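Local coordinates for DNA polymerase sliding clamp C (Sulfolobus tokodaii, PDB 3AIZ), which forms, with its partner subunits, a toroid around DNA that tethers the polymerase and other DNA-processing proteins during replication, at residues E24-F29 and I114-I119. Residues are numbered along the deposited sequence; the frame is centred on the assembly and turned at random.
Sequences EITLDF and IVASEI
The side chain of Glu24 lies against Ile114 with its aliphatic part and against Ala116 with its carboxylate, so that both meet the loop 114-119 on the face of the strand away from helix 8-18. Its CB is at 4.2 Å from Ile114 CD1, at the limit of contact. One atom further, CG rests on the same methyl, with Glu24 CG 3.5 Å from Ile114 CD1; the two side chains run past each other in opposite directions. CG stands anti to the backbone N (chi1 170°), and a bend at chi2 (-86°) then turns the carboxylate along the strand toward Thr26. At the tip, OE2 comes within 3.7 Å of Ala116 CB and accepts a hydrogen bond from Thr26 OG1 on its syn lone pair, with an OG1 to OE2 distance of 2.8 Å.

Thr26 continues the contact: its hydroxyl and CG2 both face the methyl of Ala116, with Thr26 CG2 3.8 Å from Ala116 CB. The bond to Glu24 gives the hydroxyl a partner within its own strand and ties together the two side chains that meet the loop. No hydrogen bond crosses between 24-29 and 114-119, and the two segments meet here through van der Waals contacts alone, at the surface. Residues of 114-119 also touch a crystal neighbour, so the course of the loop may partly reflect lattice packing.

Strand 24-29 sits between 65-70 and 33-39 in the large antiparallel sheet of the PCNA fold. Ile25 and Leu27 point to the other face, where they pack on Phe15 of helix 8-18. The loop containing 114-119 follows strand 106-111 and leads to strand 130-135; this is the interdomain connecting loop of PCNA, which joins the N- and C-terminal domains, and its Ile119 touches Arg37 of strand 33-39.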
loop_
_atom_site.group_PDB
_atom_site.type_symbol
_atom_site.label_atom_id
_atom_site.label_comp_id
_atom_site.label_asym_id
_atom_site.label_seq_id
_atom_site.Cartn_x
_atom_site.Cartn_y
_atom_site.Cartn_z
ATOM N N GLU C 24 -34.738 7.617 16.617
ATOM C CA GLU C 24 -35.049 8.393 17.810
ATOM C C GLU C 24 -34.950 7.517 19.050
ATOM O O GLU C 24 -35.433 6.386 19.060
ATOM C CB GLU C 24 -36.450 9.002 17.703
ATOM C CG GLU C 24 -36.972 9.636 18.991
ATOM C CD GLU C 24 -37.660 8.637 19.912
ATOM O OE1 GLU C 24 -38.356 7.730 19.403
ATOM O OE2 GLU C 24 -37.513 8.764 21.148
ATOM N N ILE C 25 -34.315 8.035 20.096
ATOM C CA ILE C 25 -34.260 7.317 21.362
ATOM C C ILE C 25 -34.929 8.125 22.462
ATOM O O ILE C 25 -35.045 9.346 22.367
ATOM C CB ILE C 25 -32.817 6.980 21.785
ATOM C CG1 ILE C 25 -32.091 8.232 22.275
ATOM C CG2 ILE C 25 -32.062 6.327 20.640
ATOM C CD1 ILE C 25 -30.745 7.939 22.890
ATOM N N THR C 26 -35.374 7.433 23.503
ATOM C CA THR C 26 -36.032 8.081 24.623
ATOM C C THR C 26 -35.222 7.897 25.898
ATOM O O THR C 26 -35.305 6.856 26.549
ATOM C CB THR C 26 -37.444 7.517 24.842
ATOM O OG1 THR C 26 -38.222 7.694 23.652
ATOM C CG2 THR C 26 -38.128 8.225 26.001
ATOM N N LEU C 27 -34.432 8.908 26.243
ATOM C CA LEU C 27 -33.681 8.892 27.490
ATOM C C LEU C 27 -34.648 8.959 28.665
ATOM O O LEU C 27 -35.280 9.989 28.902
ATOM C CB LEU C 27 -32.703 10.063 27.542
ATOM C CG LEU C 27 -31.669 10.122 26.415
ATOM C CD1 LEU C 27 -30.875 11.415 26.483
ATOM C CD2 LEU C 27 -30.746 8.916 26.471
ATOM N N ASP C 28 -34.764 7.855 29.393
ATOM C CA ASP C 28 -35.692 7.766 30.514
ATOM C C ASP C 28 -34.945 7.784 31.843
ATOM O O ASP C 28 -34.510 6.744 32.335
ATOM C CB ASP C 28 -36.540 6.498 30.398
ATOM C CG ASP C 28 -37.539 6.356 31.530
ATOM O OD1 ASP C 28 -37.678 7.304 32.330
ATOM O OD2 ASP C 28 -38.188 5.292 31.615
ATOM N N PHE C 29 -34.801 8.973 32.420
ATOM C CA PHE C 29 -34.102 9.128 33.691
ATOM C C PHE C 29 -35.004 8.791 34.874
ATOM O O PHE C 29 -36.022 9.444 35.098
ATOM C CB PHE C 29 -33.556 10.551 33.832
ATOM C CG PHE C 29 -32.535 10.912 32.793
ATOM C CD1 PHE C 29 -32.922 11.473 31.589
ATOM C CD2 PHE C 29 -31.188 10.687 33.020
ATOM C CE1 PHE C 29 -31.986 11.805 30.630
ATOM C CE2 PHE C 29 -30.245 11.016 32.066
ATOM C CZ PHE C 29 -30.645 11.575 30.868
ATOM N N ILE C 114 -38.900 15.824 21.121
ATOM C CA ILE C 114 -39.781 15.250 20.112
ATOM C C ILE C 114 -40.664 14.173 20.729
ATOM O O ILE C 114 -40.399 13.703 21.836
ATOM C CB ILE C 114 -38.976 14.647 18.948
ATOM C CG1 ILE C 114 -37.955 13.640 19.477
ATOM C CG2 ILE C 114 -38.273 15.744 18.162
ATOM C CD1 ILE C 114 -37.029 13.099 18.411
ATOM N N VAL C 115 -41.717 13.789 20.017
ATOM C CA VAL C 115 -42.615 12.747 20.499
ATOM C C VAL C 115 -41.877 11.420 20.643
ATOM O O VAL C 115 -41.255 10.934 19.698
ATOM C CB VAL C 115 -43.839 12.568 19.582
ATOM C CG1 VAL C 115 -44.779 13.753 19.720
ATOM C CG2 VAL C 115 -43.403 12.391 18.136
ATOM N N ALA C 116 -41.944 10.844 21.837
ATOM C CA ALA C 116 -41.251 9.598 22.127
ATOM C C ALA C 116 -42.233 8.449 22.327
ATOM O O ALA C 116 -43.076 8.484 23.223
ATOM C CB ALA C 116 -40.366 9.761 23.353
ATOM N N SER C 117 -42.116 7.430 21.483
ATOM C CA SER C 117 -42.963 6.251 21.589
ATOM C C SER C 117 -42.612 5.434 22.826
ATOM O O SER C 117 -41.490 5.494 23.327
ATOM C CB SER C 117 -42.818 5.379 20.343
ATOM O OG SER C 117 -43.196 6.087 19.176
ATOM N N GLU C 118 -43.584 4.675 23.318
ATOM C CA GLU C 118 -43.343 3.732 24.400
ATOM C C GLU C 118 -43.072 2.358 23.803
ATOM O O GLU C 118 -43.839 1.871 22.972
ATOM C CB GLU C 118 -44.547 3.669 25.341
ATOM C CG GLU C 118 -44.840 4.972 26.068
ATOM C CD GLU C 118 -46.059 4.873 26.967
ATOM O OE1 GLU C 118 -46.722 3.814 26.957
ATOM O OE2 GLU C 118 -46.353 5.856 27.683
ATOM N N ILE C 119 -41.973 1.739 24.220
ATOM C CA ILE C 119 -41.599 0.435 23.688
ATOM C C ILE C 119 -41.988 -0.687 24.646
ATOM O O ILE C 119 -41.490 -0.763 25.769
ATOM C CB ILE C 119 -40.089 0.352 23.369
ATOM C CG1 ILE C 119 -39.700 1.387 22.311
ATOM C CG2 ILE C 119 -39.725 -1.041 22.884
ATOM C CD1 ILE C 119 -39.545 2.796 22.845
#